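Local coordinates for protein alpha-1,2-mannosidase (Bacteroides thetaiotaomicron, PDB 2WW2) that hydrolyses alpha-mannosides with inversion of configuration, as a calcium-dependent glycoside hydrolase of family 92 from a human gut symbiont, at residues A[27-32]-A[51-56]; A[73-78]-A[171-176]; A[78-83]-A[180-185]; A[314-319]-A[373-378]. One frame throughout, in Å; residues are numbered along the deposited sequence.

Contact 2 touches each of the other three, and through contact 4 it joins the N-terminal domain to the catalytic domain of this mannosidase. Contacts 1, 2 and 3 lie within the N-terminal domain, contact 4 within the catalytic domain, and all are largely buried. Contact 3 is the plain core case, two phenylalanines stacked between strands. Loops make the other three. Contact 1 mixes CH-pi packing with one side-chain hydrogen bond, contact 2 is the most polar and includes a water, and contact 4 is proline and aromatic packing beside a tightly bonded turn. Contacts 2 and 3 share G78; contacts 2 and 4 touch where R376 NH2 probably bonds I74 O, and contacts 1 and 2 pack through W52 and W73.

Contact 1 (A[27-32]-A[51-56]); sequences NTYPAV and GWMYTY
M53 runs out almost straight as far as its sulfur and then bends (chi3 57°), a turn that drops its methyl onto Y29, whose own CG lies between its backbone N and carbonyl carbon (chi1 66°). The methyl carbon CE of M53 sits 3.4 Å from the centroid of the Y29 ring, over one face and shifted toward the CG and CD2 side, with M53 CE only 3.3 Å from Y29 CG. The sulfur stays higher, M53 SD being 5.2 Å from that centroid, so this Met-aromatic contact is led by the methyl. Next along the chain the roles are exchanged: P30 offers its CD to one face of the Y54 ring, 3.9 Å from the ring centroid, with the proline set about perpendicular to the tyrosine. Between the two CH-pi contacts Y29 CB and Y54 CB meet at 4.0 Å. A single hydrogen bond joins the loops, from T28 OG1 to Y54 O at 2.9 Å, nearly along the C=O axis. Y29 OH bonds Q69 O. A serine in place of Y29 would probably leave the M53 methyl without the ring it rests on and the Q69 carbonyl without its hydroxyl partner. The hydroxyl of Y54 reaches E105, which with H102 binds a sodium ion, so Y54 is a second-shell residue of that site. Y29 O also bonds a glycerol, probably from the crystallisation liquor, which may point to a pocket here. The arrangement is one of paired CH-pi contacts, a proline and a methionine each laid on a tyrosine face, between the loops flanking strand 40-44 in the N-terminal domain of a family 92 glycosidase.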
loop_
_atom_site.group_PDB
_atom_site.type_symbol
_atom_site.label_atom_id
_atom_site.label_comp_id
_atom_site.label_asym_id
_atom_site.label_seq_id
_atom_site.Cartn_x
_atom_site.Cartn_y
_atom_site.Cartn_z
ATOM N N ASN A 27 -9.373 8.694 -24.288
ATOM C CA ASN A 27 -10.618 8.401 -24.998
ATOM C C ASN A 27 -10.970 6.918 -24.958
ATOM O O ASN A 27 -10.108 6.070 -24.849
ATOM C CB ASN A 27 -10.503 8.809 -26.474
ATOM C CG ASN A 27 -11.046 10.208 -26.754
ATOM O OD1 ASN A 27 -11.899 10.748 -26.017
ATOM N ND2 ASN A 27 -10.560 10.796 -27.841
ATOM N N THR A 28 -12.245 6.598 -25.101
ATOM C CA THR A 28 -12.638 5.196 -25.096
ATOM C C THR A 28 -13.536 4.846 -26.265
ATOM O O THR A 28 -14.171 3.789 -26.239
ATOM C CB THR A 28 -13.371 4.795 -23.783
ATOM O OG1 THR A 28 -14.599 5.526 -23.678
ATOM C CG2 THR A 28 -12.498 5.072 -22.525
ATOM N N TYR A 29 -13.588 5.684 -27.303
ATOM C CA TYR A 29 -14.569 5.411 -28.369
ATOM C C TYR A 29 -13.991 4.726 -29.609
ATOM O O TYR A 29 -12.871 4.998 -30.016
ATOM C CB TYR A 29 -15.389 6.660 -28.752
ATOM C CG TYR A 29 -14.642 7.815 -29.415
ATOM C CD1 TYR A 29 -14.473 7.868 -30.800
ATOM C CD2 TYR A 29 -14.135 8.863 -28.651
ATOM C CE1 TYR A 29 -13.829 8.960 -31.419
ATOM C CE2 TYR A 29 -13.486 9.956 -29.248
ATOM C CZ TYR A 29 -13.341 9.994 -30.628
ATOM O OH TYR A 29 -12.703 11.064 -31.231
ATOM N N PRO A 30 -14.788 3.837 -30.224
ATOM C CA PRO A 30 -14.288 3.062 -31.370
ATOM C C PRO A 30 -14.347 3.877 -32.672
ATOM O O PRO A 30 -15.259 3.716 -33.471
ATOM C CB PRO A 30 -15.237 1.862 -31.427
ATOM C CG PRO A 30 -16.559 2.421 -30.852
ATOM C CD PRO A 30 -16.144 3.443 -29.801
ATOM N N ALA A 31 -13.383 4.767 -32.868
ATOM C CA ALA A 31 -13.420 5.727 -33.969
ATOM C C ALA A 31 -13.447 5.064 -35.355
ATOM O O ALA A 31 -12.576 4.246 -35.708
ATOM C CB ALA A 31 -12.235 6.664 -33.866
ATOM N N VAL A 32 -14.451 5.434 -36.136
ATOM C CA VAL A 32 -14.524 5.070 -37.548
ATOM C C VAL A 32 -13.944 6.248 -38.339
ATOM O O VAL A 32 -14.417 7.396 -38.232
ATOM C CB VAL A 32 -15.970 4.820 -37.961
ATOM C CG1 VAL A 32 -16.063 4.502 -39.478
ATOM C CG2 VAL A 32 -16.552 3.673 -37.129
ATOM N N GLY A 51 -18.331 13.984 -22.095
ATOM C CA GLY A 51 -17.081 13.528 -22.725
ATOM C C GLY A 51 -17.002 12.015 -22.793
ATOM O O GLY A 51 -16.234 11.463 -23.579
ATOM N N TRP A 52 -17.824 11.342 -21.993
ATOM C CA TRP A 52 -17.861 9.881 -21.996
ATOM C C TRP A 52 -18.898 9.414 -23.030
ATOM O O TRP A 52 -19.988 8.910 -22.716
ATOM C CB TRP A 52 -18.133 9.355 -20.576
ATOM C CG TRP A 52 -17.004 9.724 -19.606
ATOM C CD1 TRP A 52 -15.662 9.564 -19.822
ATOM C CD2 TRP A 52 -17.135 10.277 -18.288
ATOM N NE1 TRP A 52 -14.946 9.990 -18.721
ATOM C CE2 TRP A 52 -15.830 10.429 -17.765
ATOM C CE3 TRP A 52 -18.231 10.652 -17.491
ATOM C CZ2 TRP A 52 -15.587 10.937 -16.479
ATOM C CZ3 TRP A 52 -17.986 11.170 -16.203
ATOM C CH2 TRP A 52 -16.666 11.313 -15.718
ATOM N N MET A 53 -18.532 9.622 -24.283
ATOM C CA MET A 53 -19.449 9.475 -25.399
ATOM C C MET A 53 -19.877 8.033 -25.586
ATOM O O MET A 53 -21.034 7.757 -25.897
ATOM C CB MET A 53 -18.760 9.975 -26.677
ATOM C CG MET A 53 -19.563 9.757 -27.944
ATOM S SD MET A 53 -18.798 10.602 -29.368
ATOM C CE MET A 53 -17.202 9.899 -29.385
ATOM N N TYR A 54 -18.925 7.120 -25.463
ATOM C CA TYR A 54 -19.204 5.701 -25.630
ATOM C C TYR A 54 -18.639 5.011 -24.400
ATOM O O TYR A 54 -17.439 5.084 -24.146
ATOM C CB TYR A 54 -18.552 5.151 -26.918
ATOM C CG TYR A 54 -18.699 3.639 -27.120
ATOM C CD1 TYR A 54 -19.734 3.115 -27.894
ATOM C CD2 TYR A 54 -17.787 2.745 -26.545
ATOM C CE1 TYR A 54 -19.869 1.725 -28.087
ATOM C CE2 TYR A 54 -17.914 1.354 -26.731
ATOM C CZ TYR A 54 -18.946 0.859 -27.496
ATOM O OH TYR A 54 -19.060 -0.502 -27.678
ATOM N N THR A 55 -19.517 4.345 -23.647
ATOM C CA THR A 55 -19.135 3.605 -22.458
ATOM C C THR A 55 -19.459 2.135 -22.712
ATOM O O THR A 55 -20.618 1.770 -22.932
ATOM C CB THR A 55 -19.894 4.178 -21.234
ATOM O OG1 THR A 55 -19.400 5.499 -20.978
ATOM C CG2 THR A 55 -19.726 3.309 -19.986
ATOM N N TYR A 56 -18.421 1.303 -22.726
ATOM C CA TYR A 56 -18.565 -0.089 -23.105
ATOM C C TYR A 56 -19.605 -0.822 -22.252
ATOM O O TYR A 56 -20.319 -1.686 -22.758
ATOM C CB TYR A 56 -17.217 -0.803 -23.028
ATOM C CG TYR A 56 -17.265 -2.203 -23.573
ATOM C CD1 TYR A 56 -17.211 -2.440 -24.948
ATOM C CD2 TYR A 56 -17.393 -3.293 -22.717
ATOM C CE1 TYR A 56 -17.259 -3.718 -25.442
ATOM C CE2 TYR A 56 -17.444 -4.580 -23.208
ATOM C CZ TYR A 56 -17.382 -4.793 -24.569
ATOM O OH TYR A 56 -17.437 -6.092 -25.052
#

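Contact 2 (A[73-78]-A[171-176]); sequences WINDYG and YNNGGV
Two loops of the N-terminal domain, 73-78 leading into strand 80-86 and the loop 171-176 leading toward strand 182-188, meet here through the N173 amide and the backbone of D76. N173 ND2 donates to D76 O at 2.9 Å, in the carbonyl plane and on a lone pair, with the acceptor in the plane of the N173 amide. The other bond of N173 ND2 goes to Y171 OH at 3.0 Å, so one nitrogen ties the opposing backbone to its own loop's tyrosine. The N75 side chain lies against N173, their amide planes 19° apart and N75 CB 3.4 Å from N173 ND2. A water donates to N75 OD1 at 2.8 Å and makes a longer bond with Y171 OH. Farther along, G78 N donates to Y171 O at 3.2 Å, and Y77 CB packs on N172 CB at 3.8 Å. With a leucine in place of N173, D76 O would probably lose its side-chain donor and the Y171 ring would be less firmly fixed. The D76 carboxylate is hydrogen-bonded to T67 and salt-bridged to R65, while Y77 OH bonds D328 of the catalytic domain. The chain beyond N173 is shaped by an Asx turn, N172 OD1 accepting from G174 N.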
loop_
_atom_site.group_PDB
_atom_site.type_symbol
_atom_site.label_atom_id
_atom_site.label_comp_id
_atom_site.label_asym_id
_atom_site.label_seq_id
_atom_site.Cartn_x
_atom_site.Cartn_y
_atom_site.Cartn_z
ATOM N N TRP A 73 -12.184 15.023 -21.302
ATOM C CA TRP A 73 -12.177 16.268 -20.527
ATOM C C TRP A 73 -12.006 17.500 -21.391
ATOM O O TRP A 73 -12.564 18.548 -21.084
ATOM C CB TRP A 73 -11.167 16.186 -19.373
ATOM C CG TRP A 73 -11.715 15.209 -18.358
ATOM C CD1 TRP A 73 -11.405 13.871 -18.246
ATOM C CD2 TRP A 73 -12.720 15.471 -17.374
ATOM N NE1 TRP A 73 -12.136 13.304 -17.237
ATOM C CE2 TRP A 73 -12.954 14.260 -16.685
ATOM C CE3 TRP A 73 -13.441 16.618 -16.999
ATOM C CZ2 TRP A 73 -13.882 14.156 -15.639
ATOM C CZ3 TRP A 73 -14.363 16.517 -15.947
ATOM C CH2 TRP A 73 -14.575 15.292 -15.284
ATOM N N ILE A 74 -11.276 17.365 -22.496
ATOM C CA ILE A 74 -11.241 18.428 -23.506
ATOM C C ILE A 74 -12.621 18.500 -24.194
ATOM O O ILE A 74 -13.110 19.580 -24.524
ATOM C CB ILE A 74 -10.134 18.104 -24.538
ATOM C CG1 ILE A 74 -8.761 18.163 -23.837
ATOM C CG2 ILE A 74 -10.190 19.059 -25.730
ATOM C CD1 ILE A 74 -8.375 19.558 -23.395
ATOM N N ASN A 75 -13.231 17.334 -24.385
ATOM C CA ASN A 75 -14.598 17.213 -24.891
ATOM C C ASN A 75 -14.640 17.590 -26.386
ATOM O O ASN A 75 -13.586 17.642 -27.047
ATOM C CB ASN A 75 -15.587 18.007 -23.980
ATOM C CG ASN A 75 -17.028 17.431 -23.994
ATOM O OD1 ASN A 75 -17.600 17.175 -25.055
ATOM N ND2 ASN A 75 -17.627 17.297 -22.813
ATOM N N ASP A 76 -15.834 17.816 -26.927
ATOM C CA ASP A 76 -16.062 17.808 -28.390
ATOM C C ASP A 76 -16.354 19.203 -28.960
ATOM O O ASP A 76 -16.550 20.168 -28.203
ATOM C CB ASP A 76 -17.228 16.858 -28.739
ATOM C CG ASP A 76 -17.060 16.187 -30.119
ATOM O OD1 ASP A 76 -16.136 16.576 -30.877
ATOM O OD2 ASP A 76 -17.829 15.239 -30.426
ATOM N N TYR A 77 -16.351 19.310 -30.291
ATOM C CA TYR A 77 -16.807 20.523 -30.982
ATOM C C TYR A 77 -17.225 20.097 -32.401
ATOM O O TYR A 77 -16.815 19.016 -32.874
ATOM C CB TYR A 77 -15.696 21.589 -31.030
ATOM C CG TYR A 77 -14.516 21.146 -31.867
ATOM C CD1 TYR A 77 -14.463 21.426 -33.235
ATOM C CD2 TYR A 77 -13.485 20.399 -31.302
ATOM C CE1 TYR A 77 -13.403 20.969 -34.030
ATOM C CE2 TYR A 77 -12.410 19.946 -32.081
ATOM C CZ TYR A 77 -12.387 20.231 -33.442
ATOM O OH TYR A 77 -11.349 19.785 -34.211
ATOM N N GLY A 78 -18.040 20.920 -33.056
ATOM C CA GLY A 78 -18.466 20.706 -34.446
ATOM C C GLY A 78 -19.094 19.340 -34.598
ATOM O O GLY A 78 -18.776 18.630 -35.539
ATOM N N TYR A 171 -21.898 23.744 -31.224
ATOM C CA TYR A 171 -21.465 23.265 -29.923
ATOM C C TYR A 171 -19.943 23.208 -29.858
ATOM O O TYR A 171 -19.279 22.795 -30.820
ATOM C CB TYR A 171 -22.033 21.873 -29.639
ATOM C CG TYR A 171 -21.491 21.243 -28.365
ATOM C CD1 TYR A 171 -22.059 21.526 -27.126
ATOM C CD2 TYR A 171 -20.413 20.357 -28.407
ATOM C CE1 TYR A 171 -21.561 20.938 -25.960
ATOM C CE2 TYR A 171 -19.901 19.769 -27.249
ATOM C CZ TYR A 171 -20.497 20.061 -26.033
ATOM O OH TYR A 171 -20.005 19.486 -24.905
ATOM N N ASN A 172 -19.390 23.633 -28.727
ATOM C CA ASN A 172 -17.940 23.566 -28.538
ATOM C C ASN A 172 -17.617 23.712 -27.055
ATOM O O ASN A 172 -18.494 24.047 -26.242
ATOM C CB ASN A 172 -17.215 24.666 -29.338
ATOM C CG ASN A 172 -17.540 26.050 -28.846
ATOM O OD1 ASN A 172 -16.866 26.580 -27.957
ATOM N ND2 ASN A 172 -18.559 26.671 -29.437
ATOM N N ASN A 173 -16.358 23.475 -26.711
ATOM C CA ASN A 173 -15.913 23.578 -25.322
ATOM C C ASN A 173 -14.809 24.623 -25.177
ATOM O O ASN A 173 -13.907 24.499 -24.337
ATOM C CB ASN A 173 -15.470 22.207 -24.831
ATOM C CG ASN A 173 -16.650 21.328 -24.448
ATOM O OD1 ASN A 173 -17.027 21.308 -23.291
ATOM N ND2 ASN A 173 -17.255 20.616 -25.421
ATOM N N GLY A 174 -14.898 25.664 -26.005
ATOM C CA GLY A 174 -13.895 26.718 -26.027
ATOM C C GLY A 174 -12.865 26.517 -27.126
ATOM O O GLY A 174 -12.925 25.543 -27.887
ATOM N N GLY A 175 -11.897 27.430 -27.204
ATOM C CA GLY A 175 -10.882 27.343 -28.259
ATOM C C GLY A 175 -11.410 27.531 -29.680
ATOM O O GLY A 175 -10.819 27.008 -30.635
ATOM N N VAL A 176 -12.501 28.294 -29.839
ATOM C CA VAL A 176 -13.018 28.596 -31.172
ATOM C C VAL A 176 -13.215 30.096 -31.383
ATOM O O VAL A 176 -13.512 30.825 -30.428
ATOM C CB VAL A 176 -14.356 27.869 -31.474
ATOM C CG1 VAL A 176 -14.181 26.330 -31.364
ATOM C CG2 VAL A 176 -15.481 28.380 -30.549
HETATM O O HOH W 1 -20.112 16.378 -25.908
#

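Contact 3 (A[78-83]-A[180-185]); sequences GTFSIM and FANYFM
This is apolar packing in the N-terminal domain, between two strands that are not hydrogen-bonded neighbours, and its centre is a face-to-face stack of F80 and F184. The ring centroids lie 4.2 Å apart with the planes at 20°, and each ring is displaced toward the other's rim instead of sitting squarely over it. The slip brings F80 CE2 to within 3.4 Å of F184 CB, while F80 CD2 lies 3.7 Å from F184 CD2. Both side chains have CG set between the backbone N and the carbonyl carbon (chi1 71° and 62°). From backbones whose alpha carbons F80 CA and F184 CA are still 8.6 Å apart, both CB atoms point toward the facing segment, and the rings fill the interval.

N182 comes in beside the stack, its ND2 near the plane of the F80 ring at the edge, 4.2 Å from F80 CD2; the amide oxygen of N182 is bonded to S235. Toward G78, in the loop that leads to F80, the backbones come much closer, with G78 CA 3.7 Å from N182 CB. A beta carbon at G78 would crowd N182 CB, and the positive phi there also favours glycine. The edge of the F180 ring is turned to the same residue, F180 CZ standing 3.6 Å from G78 N.

Among its neighbours, strand 80-86 is paired antiparallel with 60-67 and 143-148, and strand 182-188 with 164-169 and 229-236. F80 also touches T233 and F184 touches S235, so strand 229-236 borders both stacked residues, while T169 of strand 164-169 packs on N182.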
loop_
_atom_site.group_PDB
_atom_site.type_symbol
_atom_site.label_atom_id
_atom_site.label_comp_id
_atom_site.label_asym_id
_atom_site.label_seq_id
_atom_site.Cartn_x
_atom_site.Cartn_y
_atom_site.Cartn_z
ATOM N N GLY A 78 -18.040 20.920 -33.056
ATOM C CA GLY A 78 -18.466 20.706 -34.446
ATOM C C GLY A 78 -19.094 19.340 -34.598
ATOM O O GLY A 78 -18.776 18.630 -35.539
ATOM N N THR A 79 -19.979 18.975 -33.674
ATOM C CA THR A 79 -20.520 17.605 -33.616
ATOM C C THR A 79 -22.033 17.578 -33.844
ATOM O O THR A 79 -22.759 18.474 -33.389
ATOM C CB THR A 79 -20.125 16.891 -32.264
ATOM O OG1 THR A 79 -20.570 15.531 -32.266
ATOM C CG2 THR A 79 -20.701 17.605 -31.035
ATOM N N PHE A 80 -22.498 16.561 -34.579
ATOM C CA PHE A 80 -23.921 16.303 -34.745
ATOM C C PHE A 80 -24.091 14.791 -34.780
ATOM O O PHE A 80 -23.084 14.060 -34.809
ATOM C CB PHE A 80 -24.484 16.998 -36.006
ATOM C CG PHE A 80 -24.049 16.392 -37.309
ATOM C CD1 PHE A 80 -24.835 15.434 -37.939
ATOM C CD2 PHE A 80 -22.884 16.816 -37.946
ATOM C CE1 PHE A 80 -24.448 14.874 -39.158
ATOM C CE2 PHE A 80 -22.502 16.247 -39.177
ATOM C CZ PHE A 80 -23.279 15.274 -39.770
ATOM N N SER A 81 -25.322 14.289 -34.708
ATOM C CA SER A 81 -25.484 12.828 -34.755
ATOM C C SER A 81 -26.624 12.435 -35.665
ATOM O O SER A 81 -27.506 13.239 -35.970
ATOM C CB SER A 81 -25.710 12.210 -33.363
ATOM O OG SER A 81 -26.983 12.571 -32.842
ATOM N N ILE A 82 -26.609 11.173 -36.063
ATOM C CA ILE A 82 -27.653 10.607 -36.889
ATOM C C ILE A 82 -28.073 9.319 -36.166
ATOM O O ILE A 82 -27.219 8.585 -35.691
ATOM C CB ILE A 82 -27.081 10.244 -38.277
ATOM C CG1 ILE A 82 -26.804 11.508 -39.101
ATOM C CG2 ILE A 82 -28.016 9.317 -39.027
ATOM C CD1 ILE A 82 -25.919 11.242 -40.323
ATOM N N MET A 83 -29.378 9.072 -36.050
ATOM C CA MET A 83 -29.860 7.905 -35.324
ATOM C C MET A 83 -31.062 7.292 -36.032
ATOM O O MET A 83 -32.148 7.859 -36.044
ATOM C CB MET A 83 -30.237 8.274 -33.874
ATOM C CG MET A 83 -30.647 7.067 -33.050
ATOM S SD MET A 83 -29.336 5.806 -32.980
ATOM C CE MET A 83 -30.085 4.683 -31.810
ATOM N N PHE A 180 -17.456 30.508 -35.351
ATOM C CA PHE A 180 -17.316 29.056 -35.499
ATOM C C PHE A 180 -18.630 28.326 -35.831
ATOM O O PHE A 180 -19.676 28.607 -35.236
ATOM C CB PHE A 180 -16.710 28.463 -34.227
ATOM C CG PHE A 180 -16.769 26.972 -34.183
ATOM C CD1 PHE A 180 -15.820 26.212 -34.862
ATOM C CD2 PHE A 180 -17.784 26.335 -33.501
ATOM C CE1 PHE A 180 -15.877 24.811 -34.851
ATOM C CE2 PHE A 180 -17.845 24.923 -33.462
ATOM C CZ PHE A 180 -16.896 24.168 -34.152
ATOM N N ALA A 181 -18.546 27.364 -36.757
ATOM C CA ALA A 181 -19.633 26.412 -37.040
ATOM C C ALA A 181 -19.103 25.258 -37.858
ATOM O O ALA A 181 -18.144 25.428 -38.618
ATOM C CB ALA A 181 -20.767 27.072 -37.819
ATOM N N ASN A 182 -19.744 24.094 -37.710
ATOM C CA ASN A 182 -19.561 23.009 -38.645
ATOM C C ASN A 182 -20.834 22.910 -39.509
ATOM O O ASN A 182 -21.946 22.807 -38.980
ATOM C CB ASN A 182 -19.238 21.695 -37.899
ATOM C CG ASN A 182 -19.035 20.528 -38.836
ATOM O OD1 ASN A 182 -17.937 20.315 -39.395
ATOM N ND2 ASN A 182 -20.083 19.749 -39.008
ATOM N N TYR A 183 -20.661 23.016 -40.828
ATOM C CA TYR A 183 -21.790 23.034 -41.765
ATOM C C TYR A 183 -21.914 21.642 -42.341
ATOM O O TYR A 183 -20.959 21.130 -42.930
ATOM C CB TYR A 183 -21.509 24.045 -42.879
ATOM C CG TYR A 183 -21.214 25.429 -42.347
ATOM C CD1 TYR A 183 -22.247 26.289 -41.987
ATOM C CD2 TYR A 183 -19.904 25.863 -42.157
ATOM C CE1 TYR A 183 -21.983 27.575 -41.481
ATOM C CE2 TYR A 183 -19.630 27.149 -41.653
ATOM C CZ TYR A 183 -20.675 27.984 -41.319
ATOM O OH TYR A 183 -20.420 29.230 -40.809
ATOM N N PHE A 184 -23.068 21.006 -42.162
ATOM C CA PHE A 184 -23.202 19.620 -42.597
ATOM C C PHE A 184 -24.325 19.440 -43.621
ATOM O O PHE A 184 -25.218 20.286 -43.751
ATOM C CB PHE A 184 -23.382 18.680 -41.398
ATOM C CG PHE A 184 -24.633 18.944 -40.586
ATOM C CD1 PHE A 184 -25.862 18.409 -40.975
ATOM C CD2 PHE A 184 -24.576 19.699 -39.423
ATOM C CE1 PHE A 184 -27.015 18.642 -40.216
ATOM C CE2 PHE A 184 -25.723 19.948 -38.655
ATOM C CZ PHE A 184 -26.944 19.420 -39.046
ATOM N N MET A 185 -24.250 18.348 -44.381
ATOM C CA MET A 185 -25.333 18.001 -45.293
ATOM C C MET A 185 -25.400 16.503 -45.429
ATOM O O MET A 185 -24.388 15.795 -45.276
ATOM C CB MET A 185 -25.191 18.656 -46.679
ATOM C CG MET A 185 -24.090 18.107 -47.565
ATOM S SD MET A 185 -24.279 18.550 -49.327
ATOM C CE MET A 185 -25.558 17.445 -49.892
#

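Contact 4 (A[314-319]-A[373-378]); sequences SPYDGN and PGHRGC
Y316, which packs against P373, G374 and H375, follows from a turn held by a polar atom that three groups bond: S314 OG accepts from Y316 N at 3.0 Å and from D317 N at 3.1 Å, and is also bonded to E363. Leaving this turn, the Y316 side chain has CG anti to its carbonyl carbon (chi1 -61°), which carries the ring toward the opposite loop. There it makes a T-shaped pair with H375: the edge of Y316 is directed at the imidazole face, CE1 of the tyrosine standing over the centre of that ring, with planes at 66° and centroids 4.8 Å apart. H375 NE2 is hydrogen-bonded to S364, which would limit the turning of the imidazole. Across one face of Y316 lies G374 CA, 4.2 Å from the ring centroid, a CH-pi contact with a residue that has no side chain to intervene; a beta carbon on G374 would run into P315 O.

The prolines pack beside this, P315 CB meeting P373 CB at 3.6 Å, while P315 CG lies 3.4 Å from P373 O, the carbonyl that T327 bonds. The peptide before P373 is cis. F301 of strand 299-304 touches both prolines. Segment 314-319 is thus the loop of a beta-hairpin formed by strands 310-313 and 320-322, closed by S314 N to N319 O, its shape that of an ST motif followed by an Asx turn at D317, and packed on a cis-proline loop of the catalytic domain.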
loop_
_atom_site.group_PDB
_atom_site.type_symbol
_atom_site.label_atom_id
_atom_site.label_comp_id
_atom_site.label_asym_id
_atom_site.label_seq_id
_atom_site.Cartn_x
_atom_site.Cartn_y
_atom_site.Cartn_z
ATOM N N SER A 314 -9.419 28.784 -40.114
ATOM C CA SER A 314 -8.495 28.853 -38.994
ATOM C C SER A 314 -9.229 28.871 -37.662
ATOM O O SER A 314 -10.035 29.781 -37.415
ATOM C CB SER A 314 -7.638 30.120 -39.085
ATOM O OG SER A 314 -6.869 30.241 -37.902
ATOM N N PRO A 315 -8.936 27.891 -36.777
ATOM C CA PRO A 315 -9.585 27.976 -35.479
ATOM C C PRO A 315 -8.845 28.955 -34.582
ATOM O O PRO A 315 -9.197 29.069 -33.409
ATOM C CB PRO A 315 -9.476 26.544 -34.923
ATOM C CG PRO A 315 -8.194 26.017 -35.522
ATOM C CD PRO A 315 -8.064 26.704 -36.894
ATOM N N TYR A 316 -7.834 29.646 -35.127
ATOM C CA TYR A 316 -7.108 30.676 -34.382
ATOM C C TYR A 316 -7.568 32.098 -34.697
ATOM O O TYR A 316 -7.629 32.935 -33.792
ATOM C CB TYR A 316 -5.581 30.544 -34.556
ATOM C CG TYR A 316 -5.086 29.201 -34.038
ATOM C CD1 TYR A 316 -4.848 29.007 -32.681
ATOM C CD2 TYR A 316 -4.926 28.116 -34.899
ATOM C CE1 TYR A 316 -4.447 27.780 -32.198
ATOM C CE2 TYR A 316 -4.511 26.892 -34.423
ATOM C CZ TYR A 316 -4.272 26.735 -33.072
ATOM O OH TYR A 316 -3.873 25.526 -32.575
ATOM N N ASP A 317 -7.903 32.380 -35.955
ATOM C CA ASP A 317 -8.352 33.733 -36.308
ATOM C C ASP A 317 -9.707 33.756 -37.027
ATOM O O ASP A 317 -10.227 34.822 -37.338
ATOM C CB ASP A 317 -7.272 34.529 -37.069
ATOM C CG ASP A 317 -7.041 34.044 -38.498
ATOM O OD1 ASP A 317 -7.790 33.189 -39.028
ATOM O OD2 ASP A 317 -6.085 34.544 -39.115
ATOM N N GLY A 318 -10.278 32.577 -37.287
ATOM C CA GLY A 318 -11.617 32.507 -37.879
ATOM C C GLY A 318 -11.747 32.859 -39.361
ATOM O O GLY A 318 -12.856 32.865 -39.908
ATOM N N ASN A 319 -10.627 33.162 -40.006
ATOM C CA ASN A 319 -10.603 33.377 -41.449
ATOM C C ASN A 319 -10.232 32.102 -42.203
ATOM O O ASN A 319 -9.736 31.147 -41.601
ATOM C CB ASN A 319 -9.628 34.503 -41.768
ATOM C CG ASN A 319 -10.083 35.824 -41.195
ATOM O OD1 ASN A 319 -9.294 36.586 -40.645
ATOM N ND2 ASN A 319 -11.365 36.095 -41.306
ATOM N N PRO A 373 -10.361 23.214 -31.047
ATOM C CA PRO A 373 -9.496 23.164 -32.223
ATOM C C PRO A 373 -8.457 24.281 -32.178
ATOM O O PRO A 373 -7.419 24.182 -32.821
ATOM C CB PRO A 373 -10.474 23.402 -33.377
ATOM C CG PRO A 373 -11.569 24.257 -32.792
ATOM C CD PRO A 373 -11.646 23.901 -31.321
ATOM N N GLY A 374 -8.752 25.327 -31.423
ATOM C CA GLY A 374 -7.803 26.396 -31.184
ATOM C C GLY A 374 -7.177 26.222 -29.814
ATOM O O GLY A 374 -7.283 25.151 -29.211
ATOM N N HIS A 375 -6.550 27.279 -29.305
ATOM C CA HIS A 375 -5.842 27.200 -28.037
ATOM C C HIS A 375 -6.771 26.814 -26.887
ATOM O O HIS A 375 -7.824 27.438 -26.686
ATOM C CB HIS A 375 -5.209 28.553 -27.700
ATOM C CG HIS A 375 -4.060 28.947 -28.580
ATOM N ND1 HIS A 375 -2.932 28.165 -28.737
ATOM C CD2 HIS A 375 -3.835 30.082 -29.286
ATOM C CE1 HIS A 375 -2.074 28.792 -29.528
ATOM N NE2 HIS A 375 -2.598 29.958 -29.874
ATOM N N ARG A 376 -6.370 25.784 -26.140
ATOM C CA ARG A 376 -7.092 25.326 -24.952
ATOM C C ARG A 376 -6.130 25.246 -23.766
ATOM O O ARG A 376 -4.968 24.818 -23.911
ATOM C CB ARG A 376 -7.705 23.946 -25.221
ATOM C CG ARG A 376 -8.798 23.940 -26.319
ATOM C CD ARG A 376 -10.089 24.600 -25.818
ATOM N NE ARG A 376 -10.629 23.825 -24.702
ATOM C CZ ARG A 376 -11.357 22.722 -24.838
ATOM N NH1 ARG A 376 -11.649 22.235 -26.055
ATOM N NH2 ARG A 376 -11.779 22.085 -23.752
ATOM N N GLY A 377 -6.602 25.631 -22.591
ATOM C CA GLY A 377 -5.756 25.653 -21.394
ATOM C C GLY A 377 -5.647 24.252 -20.797
ATOM O O GLY A 377 -6.585 23.777 -20.188
ATOM N N CYS A 378 -4.504 23.593 -20.970
ATOM C CA CYS A 378 -4.377 22.204 -20.498
ATOM C C CYS A 378 -2.908 21.796 -20.505
ATOM O O CYS A 378 -2.195 22.084 -21.466
ATOM C CB CYS A 378 -5.168 21.285 -21.435
ATOM S SG CYS A 378 -5.270 19.565 -20.912
#